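Local coordinates for putative cytoplasmic protein (Salmonella enterica subsp. enterica serovar Typhimurium, PDB 4IQN) that is of unknown function, a putative cytoplasmic protein of the DUF5066 family, at residues A[35-43]-A[116-126]; A[128-138]-A[166-174]. All coordinates share one frame; numbering follows the deposited sequence.

Contact 1 (A[35-43]-A[116-126]); sequences LRVRKYRDP and WSNDPRLPALI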
loop_
_atom_site.group_PDB
_atom_site.type_symbol
_atom_site.label_atom_id
_atom_site.label_comp_id
_atom_site.label_asym_id
_atom_site.label_seq_id
_atom_site.Cartn_x
_atom_site.Cartn_y
_atom_site.Cartn_z
ATOM N N LEU A 35 -10.772 -8.420 -11.139
ATOM C CA LEU A 35 -9.587 -7.639 -10.779
ATOM C C LEU A 35 -8.344 -8.498 -10.616
ATOM O O LEU A 35 -8.386 -9.591 -10.062
ATOM C CB LEU A 35 -9.817 -6.815 -9.509
ATOM C CG LEU A 35 -10.949 -5.767 -9.571
ATOM C CD1 LEU A 35 -11.086 -5.148 -8.194
ATOM C CD2 LEU A 35 -10.699 -4.683 -10.608
ATOM N N ARG A 36 -7.245 -7.973 -11.128
ATOM C CA ARG A 36 -5.915 -8.542 -10.969
ATOM C C ARG A 36 -4.972 -7.373 -10.709
ATOM O O ARG A 36 -5.348 -6.213 -10.908
ATOM C CB ARG A 36 -5.502 -9.280 -12.247
ATOM C CG ARG A 36 -6.417 -10.450 -12.608
ATOM C CD ARG A 36 -6.086 -11.743 -11.889
ATOM N NE ARG A 36 -4.773 -12.215 -12.306
ATOM C CZ ARG A 36 -4.137 -13.261 -11.796
ATOM N NH1 ARG A 36 -4.687 -13.993 -10.830
ATOM N NH2 ARG A 36 -2.935 -13.569 -12.265
ATOM N N VAL A 37 -3.749 -7.654 -10.274
ATOM C CA VAL A 37 -2.753 -6.589 -10.117
ATOM C C VAL A 37 -1.465 -6.993 -10.853
ATOM O O VAL A 37 -1.064 -8.173 -10.832
ATOM C CB VAL A 37 -2.502 -6.244 -8.601
ATOM C CG1 VAL A 37 -2.140 -7.470 -7.828
ATOM C CG2 VAL A 37 -1.442 -5.136 -8.451
ATOM N N ARG A 38 -0.814 -6.028 -11.513
ATOM C CA ARG A 38 0.540 -6.282 -12.027
ATOM C C ARG A 38 1.467 -6.836 -10.942
ATOM O O ARG A 38 1.402 -6.399 -9.788
ATOM C CB ARG A 38 1.121 -5.021 -12.668
ATOM C CG ARG A 38 0.425 -4.658 -13.971
ATOM C CD ARG A 38 0.849 -5.582 -15.080
ATOM N NE ARG A 38 0.364 -5.118 -16.391
ATOM C CZ ARG A 38 0.977 -4.203 -17.124
ATOM N NH1 ARG A 38 2.104 -3.641 -16.691
ATOM N NH2 ARG A 38 0.466 -3.849 -18.304
ATOM N N LYS A 39 2.291 -7.823 -11.295
ATOM C CA LYS A 39 3.225 -8.447 -10.355
ATOM C C LYS A 39 4.467 -7.586 -10.107
ATOM O O LYS A 39 5.028 -7.611 -9.002
ATOM C CB LYS A 39 3.641 -9.828 -10.874
ATOM C CG LYS A 39 4.632 -10.648 -10.059
ATOM C CD LYS A 39 4.085 -11.148 -8.723
ATOM C CE LYS A 39 5.104 -11.982 -7.925
ATOM N NZ LYS A 39 5.183 -13.391 -8.361
ATOM N N TYR A 40 4.891 -6.831 -11.115
ATOM C CA TYR A 40 6.167 -6.111 -11.069
ATOM C C TYR A 40 6.006 -4.619 -11.245
ATOM O O TYR A 40 5.030 -4.129 -11.812
ATOM C CB TYR A 40 7.112 -6.665 -12.143
ATOM C CG TYR A 40 7.439 -8.133 -11.947
ATOM C CD1 TYR A 40 8.268 -8.520 -10.941
ATOM C CD2 TYR A 40 6.882 -9.138 -12.772
ATOM C CE1 TYR A 40 8.566 -9.846 -10.716
ATOM C CE2 TYR A 40 7.192 -10.480 -12.560
ATOM C CZ TYR A 40 8.038 -10.814 -11.519
ATOM O OH TYR A 40 8.373 -12.095 -11.242
ATOM N N ARG A 41 6.980 -3.876 -10.717
ATOM C CA ARG A 41 6.998 -2.453 -10.888
ATOM C C ARG A 41 7.203 -2.012 -12.352
ATOM O O ARG A 41 6.676 -0.993 -12.805
ATOM C CB ARG A 41 8.102 -1.853 -10.029
ATOM C CG ARG A 41 7.891 -0.369 -9.946
ATOM C CD ARG A 41 8.031 0.205 -8.579
ATOM N NE ARG A 41 7.954 -0.744 -7.501
ATOM C CZ ARG A 41 8.738 -0.683 -6.433
ATOM N NH1 ARG A 41 9.626 0.302 -6.310
ATOM N NH2 ARG A 41 8.643 -1.606 -5.506
ATOM N N ASP A 42 8.005 -2.778 -13.066
ATOM C CA ASP A 42 8.304 -2.506 -14.500
ATOM C C ASP A 42 7.012 -2.390 -15.345
ATOM O O ASP A 42 6.319 -3.381 -15.565
ATOM C CB ASP A 42 9.239 -3.600 -15.008
ATOM C CG ASP A 42 9.455 -3.580 -16.517
ATOM O OD1 ASP A 42 9.074 -2.578 -17.206
ATOM O OD2 ASP A 42 10.055 -4.606 -16.992
ATOM N N PRO A 43 6.692 -1.178 -15.816
ATOM C CA PRO A 43 5.437 -1.005 -16.561
ATOM C C PRO A 43 5.318 -1.876 -17.823
ATOM O O PRO A 43 4.196 -2.196 -18.251
ATOM C CB PRO A 43 5.457 0.491 -16.916
ATOM C CG PRO A 43 6.354 1.104 -15.866
ATOM C CD PRO A 43 7.436 0.094 -15.711
ATOM N N TRP A 116 13.488 6.992 -8.230
ATOM C CA TRP A 116 13.679 5.759 -7.485
ATOM C C TRP A 116 14.242 4.693 -8.383
ATOM O O TRP A 116 14.207 4.831 -9.605
ATOM C CB TRP A 116 12.343 5.291 -6.928
ATOM C CG TRP A 116 12.410 4.482 -5.702
ATOM C CD1 TRP A 116 12.040 3.194 -5.552
ATOM C CD2 TRP A 116 12.860 4.925 -4.385
ATOM N NE1 TRP A 116 12.207 2.799 -4.243
ATOM C CE2 TRP A 116 12.728 3.840 -3.521
ATOM C CE3 TRP A 116 13.341 6.135 -3.890
ATOM C CZ2 TRP A 116 13.055 3.921 -2.153
ATOM C CZ3 TRP A 116 13.696 6.213 -2.568
ATOM C CH2 TRP A 116 13.545 5.109 -1.707
ATOM N N SER A 117 14.787 3.645 -7.781
ATOM C CA SER A 117 15.324 2.507 -8.514
ATOM C C SER A 117 14.294 1.958 -9.490
ATOM O O SER A 117 13.106 1.979 -9.223
ATOM C CB SER A 117 15.711 1.396 -7.554
ATOM O OG SER A 117 16.142 0.239 -8.259
ATOM N N ASN A 118 14.773 1.512 -10.636
ATOM C CA ASN A 118 13.914 0.818 -11.623
ATOM C C ASN A 118 14.420 -0.594 -11.868
ATOM O O ASN A 118 14.221 -1.159 -12.937
ATOM C CB ASN A 118 13.840 1.599 -12.940
ATOM C CG ASN A 118 15.194 1.874 -13.570
ATOM O OD1 ASN A 118 16.253 1.459 -13.093
ATOM N ND2 ASN A 118 15.156 2.561 -14.686
ATOM N N ASP A 119 15.095 -1.169 -10.882
ATOM C CA ASP A 119 15.617 -2.515 -11.035
ATOM C C ASP A 119 14.483 -3.455 -11.494
ATOM O O ASP A 119 13.369 -3.387 -10.976
ATOM C CB ASP A 119 16.225 -3.021 -9.740
ATOM C CG ASP A 119 16.919 -4.345 -9.900
ATOM O OD1 ASP A 119 16.270 -5.403 -9.956
ATOM O OD2 ASP A 119 18.150 -4.333 -9.959
ATOM N N PRO A 120 14.750 -4.325 -12.474
ATOM C CA PRO A 120 13.690 -5.162 -13.056
ATOM C C PRO A 120 13.047 -6.199 -12.098
ATOM O O PRO A 120 11.977 -6.737 -12.399
ATOM C CB PRO A 120 14.407 -5.838 -14.261
ATOM C CG PRO A 120 15.870 -5.809 -13.905
ATOM C CD PRO A 120 16.017 -4.485 -13.207
ATOM N N ARG A 121 13.720 -6.493 -10.982
ATOM C CA ARG A 121 13.182 -7.359 -9.949
ATOM C C ARG A 121 12.147 -6.696 -9.038
ATOM O O ARG A 121 11.460 -7.405 -8.306
ATOM C CB ARG A 121 14.329 -7.964 -9.103
ATOM C CG ARG A 121 15.299 -8.769 -9.966
ATOM C CD ARG A 121 16.216 -9.681 -9.148
ATOM N NE ARG A 121 17.200 -10.302 -10.022
ATOM C CZ ARG A 121 18.353 -10.853 -9.641
ATOM N NH1 ARG A 121 18.704 -10.879 -8.386
ATOM N NH2 ARG A 121 19.173 -11.364 -10.539
ATOM N N LEU A 122 12.026 -5.369 -9.069
ATOM C CA LEU A 122 11.195 -4.668 -8.050
ATOM C C LEU A 122 9.730 -5.117 -8.175
ATOM O O LEU A 122 9.220 -5.278 -9.289
ATOM C CB LEU A 122 11.317 -3.159 -8.152
ATOM C CG LEU A 122 12.632 -2.538 -7.657
ATOM C CD1 LEU A 122 12.734 -1.109 -8.194
ATOM C CD2 LEU A 122 12.705 -2.579 -6.116
ATOM N N PRO A 123 9.067 -5.376 -7.040
ATOM C CA PRO A 123 7.684 -5.782 -7.077
ATOM C C PRO A 123 6.769 -4.606 -7.308
ATOM O O PRO A 123 7.133 -3.456 -7.068
ATOM C CB PRO A 123 7.433 -6.332 -5.669
ATOM C CG PRO A 123 8.392 -5.588 -4.816
ATOM C CD PRO A 123 9.602 -5.384 -5.661
ATOM N N ALA A 124 5.561 -4.899 -7.759
ATOM C CA ALA A 124 4.523 -3.877 -7.879
ATOM C C ALA A 124 4.160 -3.287 -6.544
ATOM O O ALA A 124 4.389 -3.927 -5.539
ATOM C CB ALA A 124 3.278 -4.442 -8.531
ATOM N N LEU A 125 3.583 -2.094 -6.569
ATOM C CA LEU A 125 3.068 -1.412 -5.379
ATOM C C LEU A 125 1.646 -0.987 -5.639
ATOM O O LEU A 125 1.310 -0.588 -6.727
ATOM C CB LEU A 125 3.880 -0.141 -5.048
ATOM C CG LEU A 125 5.371 -0.343 -4.835
ATOM C CD1 LEU A 125 6.122 0.980 -4.766
ATOM C CD2 LEU A 125 5.575 -1.147 -3.568
ATOM N N ILE A 126 0.818 -1.075 -4.604
ATOM C CA ILE A 126 -0.491 -0.460 -4.590
ATOM C C ILE A 126 -0.454 0.614 -3.538
ATOM O O ILE A 126 -0.164 0.319 -2.354
ATOM C CB ILE A 126 -1.618 -1.473 -4.273
ATOM C CG1 ILE A 126 -1.770 -2.534 -5.380
ATOM C CG2 ILE A 126 -2.942 -0.760 -4.085
ATOM C CD1 ILE A 126 -2.828 -3.580 -5.044
HETATM O O HOH W 1 10.487 2.153 -8.362
HETATM O O HOH W 2 9.999 -4.662 -11.883
HETATM O O HOH W 3 10.676 -6.753 -15.163
#
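R41 reaches over the backbone at P123 and grips it side-on, a worked example of an arginine stapling one loop to another beside a single beta bridge, the one between Y40 and P123. Its NE and NH2 both donate to P123 O, NE at 2.9 Å, and both N-H...O angles are near 138°, as expected where two nitrogens share one oxygen. The guanidinium lies flat between two leucines: L125 CD1 sits 3.5 Å above the centre of one face, L122 CB covers the opposite face, and W116 CD1 meets an edge in the plane. R41 CG stands anti to the backbone N (chi1 -166°), and the chain then bends at its next two torsions to bring the guanidinium to P123 O. The salt bridge from NH2 to E210, which also accepts from W116 NE1, would further restrain the rotation of the guanidinium. Behind this grip, the antiparallel, non-hydrogen-bonded pair Y40-P123 is flanked by hydrogen bonds from R41 N to L122 O, nearly straight at 175°, and from A124 N to K39 O. Farther along, V37 CG2 touches the end of I126, joining the small sheet of 36-38 to edge strand 124-128. A water accepts from R41 NH1 at 2.9 Å and donates to S117 O at 2.8 Å.

Contact 2 (A[128-138]-A[166-174]); sequences IDHVGDQAIFI and LVEYLYNII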
loop_
_atom_site.group_PDB
_atom_site.type_symbol
_atom_site.label_atom_id
_atom_site.label_comp_id
_atom_site.label_asym_id
_atom_site.label_seq_id
_atom_site.Cartn_x
_atom_site.Cartn_y
_atom_site.Cartn_z
ATOM N N ILE A 128 -1.776 3.102 -0.801
ATOM C CA ILE A 128 -2.872 3.219 0.185
ATOM C C ILE A 128 -2.862 4.653 0.717
ATOM O O ILE A 128 -1.795 5.200 1.018
ATOM C CB ILE A 128 -2.660 2.243 1.350
ATOM C CG1 ILE A 128 -2.761 0.797 0.878
ATOM C CG2 ILE A 128 -3.629 2.503 2.537
ATOM C CD1 ILE A 128 -4.140 0.344 0.422
ATOM N N ASP A 129 -4.040 5.263 0.829
ATOM C CA ASP A 129 -4.157 6.629 1.285
ATOM C C ASP A 129 -4.069 6.605 2.814
ATOM O O ASP A 129 -4.709 5.802 3.451
ATOM C CB ASP A 129 -5.451 7.229 0.801
ATOM C CG ASP A 129 -5.541 7.210 -0.732
ATOM O OD1 ASP A 129 -4.793 8.011 -1.363
ATOM O OD2 ASP A 129 -6.303 6.378 -1.286
ATOM N N HIS A 130 -3.241 7.476 3.363
ATOM C CA HIS A 130 -2.842 7.402 4.761
ATOM C C HIS A 130 -3.361 8.608 5.526
ATOM O O HIS A 130 -3.815 9.588 4.937
ATOM C CB HIS A 130 -1.316 7.315 4.843
ATOM C CG HIS A 130 -0.792 7.083 6.224
ATOM N ND1 HIS A 130 -1.347 6.166 7.085
ATOM C CD2 HIS A 130 0.237 7.659 6.893
ATOM C CE1 HIS A 130 -0.678 6.177 8.227
ATOM N NE2 HIS A 130 0.279 7.086 8.137
ATOM N N VAL A 131 -3.355 8.489 6.845
ATOM C CA VAL A 131 -3.920 9.498 7.715
ATOM C C VAL A 131 -2.876 10.514 8.163
ATOM O O VAL A 131 -3.232 11.531 8.766
ATOM C CB VAL A 131 -4.577 8.839 8.942
ATOM C CG1 VAL A 131 -5.724 7.946 8.493
ATOM C CG2 VAL A 131 -3.555 8.032 9.766
ATOM N N GLY A 132 -1.608 10.251 7.851
ATOM C CA GLY A 132 -0.494 11.157 8.161
ATOM C C GLY A 132 0.398 11.408 6.955
ATOM O O GLY A 132 0.011 11.155 5.818
ATOM N N ASP A 133 1.607 11.906 7.220
ATOM C CA ASP A 133 2.563 12.326 6.193
ATOM C C ASP A 133 3.201 11.145 5.466
ATOM O O ASP A 133 3.668 11.281 4.330
ATOM C CB ASP A 133 3.708 13.153 6.812
ATOM C CG ASP A 133 3.234 14.463 7.482
ATOM O OD1 ASP A 133 2.360 15.171 6.916
ATOM O OD2 ASP A 133 3.764 14.801 8.576
ATOM N N GLN A 134 3.285 9.995 6.106
ATOM C CA GLN A 134 3.965 8.867 5.455
ATOM C C GLN A 134 3.182 8.348 4.248
ATOM O O GLN A 134 1.950 8.502 4.168
ATOM C CB GLN A 134 4.216 7.715 6.404
ATOM C CG GLN A 134 5.219 8.050 7.475
ATOM C CD GLN A 134 5.620 6.889 8.359
ATOM O OE1 GLN A 134 5.186 5.747 8.202
ATOM N NE2 GLN A 134 6.457 7.200 9.334
ATOM N N ALA A 135 3.910 7.708 3.345
ATOM C CA ALA A 135 3.279 6.927 2.256
ATOM C C ALA A 135 3.148 5.478 2.692
ATOM O O ALA A 135 4.066 4.923 3.334
ATOM C CB ALA A 135 4.117 7.036 0.958
ATOM N N ILE A 136 2.037 4.828 2.308
ATOM C CA ILE A 136 1.767 3.471 2.677
ATOM C C ILE A 136 1.519 2.723 1.357
ATOM O O ILE A 136 0.832 3.270 0.470
ATOM C CB ILE A 136 0.454 3.359 3.491
ATOM C CG1 ILE A 136 0.405 4.283 4.722
ATOM C CG2 ILE A 136 0.134 1.933 3.870
ATOM C CD1 ILE A 136 1.461 3.975 5.721
ATOM N N PHE A 137 2.064 1.502 1.237
ATOM C CA PHE A 137 1.906 0.713 0.000
ATOM C C PHE A 137 1.640 -0.730 0.373
ATOM O O PHE A 137 2.136 -1.249 1.371
ATOM C CB PHE A 137 3.167 0.712 -0.863
ATOM C CG PHE A 137 3.785 2.045 -1.091
ATOM C CD1 PHE A 137 3.444 2.825 -2.185
ATOM C CD2 PHE A 137 4.753 2.530 -0.228
ATOM C CE1 PHE A 137 4.013 4.060 -2.399
ATOM C CE2 PHE A 137 5.340 3.737 -0.447
ATOM C CZ PHE A 137 4.974 4.524 -1.518
ATOM N N ILE A 138 0.848 -1.401 -0.441
ATOM C CA ILE A 138 0.798 -2.809 -0.418
ATOM C C ILE A 138 1.944 -3.270 -1.314
ATOM O O ILE A 138 2.072 -2.806 -2.471
ATOM C CB ILE A 138 -0.565 -3.359 -0.903
ATOM C CG1 ILE A 138 -1.744 -2.687 -0.187
ATOM C CG2 ILE A 138 -0.630 -4.836 -0.654
ATOM C CD1 ILE A 138 -3.083 -3.193 -0.706
ATOM N N LEU A 166 -2.463 -5.197 5.137
ATOM C CA LEU A 166 -3.483 -4.179 5.215
ATOM C C LEU A 166 -4.469 -4.414 6.399
ATOM O O LEU A 166 -4.997 -3.453 6.967
ATOM C CB LEU A 166 -4.256 -4.097 3.878
ATOM C CG LEU A 166 -5.226 -2.916 3.732
ATOM C CD1 LEU A 166 -4.511 -1.589 3.900
ATOM C CD2 LEU A 166 -5.935 -2.996 2.384
ATOM N N VAL A 167 -4.697 -5.673 6.755
ATOM C CA VAL A 167 -5.534 -6.013 7.895
ATOM C C VAL A 167 -4.938 -5.433 9.187
ATOM O O VAL A 167 -5.628 -4.729 9.917
ATOM C CB VAL A 167 -5.755 -7.527 8.028
ATOM C CG1 VAL A 167 -6.574 -7.895 9.260
ATOM C CG2 VAL A 167 -6.470 -8.077 6.774
ATOM N N GLU A 168 -3.677 -5.694 9.440
ATOM C CA GLU A 168 -3.012 -5.132 10.616
ATOM C C GLU A 168 -3.014 -3.596 10.568
ATOM O O GLU A 168 -3.303 -2.936 11.571
ATOM C CB GLU A 168 -1.588 -5.661 10.735
ATOM C CG GLU A 168 -0.824 -5.062 11.918
ATOM C CD GLU A 168 0.516 -5.681 12.211
ATOM O OE1 GLU A 168 1.049 -6.473 11.395
ATOM O OE2 GLU A 168 1.075 -5.360 13.297
ATOM N N TYR A 169 -2.707 -3.030 9.404
ATOM C CA TYR A 169 -2.703 -1.594 9.237
ATOM C C TYR A 169 -4.060 -1.003 9.638
ATOM O O TYR A 169 -4.137 -0.047 10.427
ATOM C CB TYR A 169 -2.311 -1.207 7.789
ATOM C CG TYR A 169 -2.529 0.242 7.465
ATOM C CD1 TYR A 169 -1.594 1.214 7.825
ATOM C CD2 TYR A 169 -3.694 0.673 6.829
ATOM C CE1 TYR A 169 -1.798 2.545 7.562
ATOM C CE2 TYR A 169 -3.910 1.998 6.529
ATOM C CZ TYR A 169 -2.969 2.954 6.895
ATOM O OH TYR A 169 -3.184 4.296 6.633
ATOM N N LEU A 170 -5.149 -1.571 9.116
ATOM C CA LEU A 170 -6.459 -1.017 9.386
ATOM C C LEU A 170 -6.919 -1.194 10.840
ATOM O O LEU A 170 -7.563 -0.284 11.396
ATOM C CB LEU A 170 -7.504 -1.579 8.415
ATOM C CG LEU A 170 -7.356 -1.019 7.013
ATOM C CD1 LEU A 170 -8.396 -1.713 6.132
ATOM C CD2 LEU A 170 -7.546 0.492 6.939
ATOM N N TYR A 171 -6.620 -2.334 11.455
ATOM C CA TYR A 171 -6.963 -2.513 12.870
ATOM C C TYR A 171 -6.323 -1.400 13.688
ATOM O O TYR A 171 -6.939 -0.859 14.636
ATOM C CB TYR A 171 -6.521 -3.885 13.393
ATOM C CG TYR A 171 -7.580 -4.963 13.289
ATOM C CD1 TYR A 171 -8.634 -5.038 14.207
ATOM C CD2 TYR A 171 -7.552 -5.888 12.275
ATOM C CE1 TYR A 171 -9.605 -6.009 14.106
ATOM C CE2 TYR A 171 -8.524 -6.886 12.184
ATOM C CZ TYR A 171 -9.556 -6.943 13.089
ATOM O OH TYR A 171 -10.540 -7.932 12.995
ATOM N N ASN A 172 -5.093 -1.062 13.334
ATOM C CA ASN A 172 -4.394 0.011 14.044
ATOM C C ASN A 172 -5.063 1.379 13.778
ATOM O O ASN A 172 -5.313 2.130 14.712
ATOM C CB ASN A 172 -2.907 -0.005 13.748
ATOM C CG ASN A 172 -2.168 -1.082 14.527
ATOM O OD1 ASN A 172 -2.028 -2.239 14.113
ATOM N ND2 ASN A 172 -1.704 -0.709 15.671
ATOM N N ILE A 173 -5.433 1.663 12.527
ATOM C CA ILE A 173 -6.126 2.919 12.215
ATOM C C ILE A 173 -7.404 3.049 13.039
ATOM O O ILE A 173 -7.654 4.080 13.647
ATOM C CB ILE A 173 -6.450 3.047 10.705
ATOM C CG1 ILE A 173 -5.179 3.182 9.871
ATOM C CG2 ILE A 173 -7.442 4.167 10.416
ATOM C CD1 ILE A 173 -4.356 4.412 10.152
ATOM N N ILE A 174 -8.179 1.974 13.063
ATOM C CA ILE A 174 -9.489 1.964 13.699
ATOM C C ILE A 174 -9.443 1.949 15.231
ATOM O O ILE A 174 -10.420 2.309 15.879
ATOM C CB ILE A 174 -10.271 0.745 13.198
ATOM C CG1 ILE A 174 -10.698 1.008 11.751
ATOM C CG2 ILE A 174 -11.458 0.451 14.089
ATOM C CD1 ILE A 174 -11.283 -0.189 11.052
HETATM O O HOH W 4 -5.736 5.319 6.012
#
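Y169 projects from helix 166-174 toward the hairpin formed by 128-138, and its position illustrates how one tyrosine can serve an apolar interface with its ring and a polar one with its hydroxyl. With chi1 at 169° the Y169 ring swings away from its own backbone N, out from the helix toward the sheet. I136 CG2 stands over one face, offset toward the rim, while I173 CG1 from the next helical turn covers the opposite face. I136 CG1 also reaches Y169 CE1 at 4.0 Å, and I128 slides past the ring in the opposite direction, its CG2 near CE2. At the far end, Y169 OH and H130 ND1 are hydrogen-bonded at 2.7 Å, with the hydroxyl in the imidazole plane; the bond is nearly straight (166°), and the two rings meet rim to rim with their planes 48° apart. I136 CD1 over the centre of one imidazole face and G132 N toward the rim of the other sandwich the ring and would limit its turning. A water 2.8 Å from Y169 OH donates to D129 O, tying the hydroxyl to the hairpin backbone as well.

L166, one turn earlier, packs its two methyls on separate residues: CD1 meets I128 CD1 at 4.0 Å and CD2 approaches I138 CD1. One turn beyond Y169, I173 CD1 and V131 CG2 come tip to tip at 3.7 Å. Residues 166, 169 and 173 thus form one stripe of the helix, laid against the first hairpin of the four-stranded antiparallel sheet: helix-on-sheet packing with a histidine-tyrosine bond at its loop end.

How the contacts relate
Both contacts are largely buried and share the four-stranded antiparallel sheet, yet they use it differently. Contact 1 ties strand 36-38 of a separate mixed sheet, and the loop after it, to edge strand 124-128 and the loop before it, mostly through backbone bonds and one arginine; contact 2 lays a helix against the hairpin made with 135-140. Their centres are about 20 Å apart, but the strands are adjacent, and I138 N probably donates to I126 O at 2.8 Å, linking the two directly. Contact 2 lies deeper, its centre about 8 Å from that of the chain, against about 12 Å for contact 1, and is chiefly hydrocarbon. The guanidinium of contact 1 has an ion-pair partner in E210; across contact 2 the direct polar link is a histidine-tyrosine hydrogen bond.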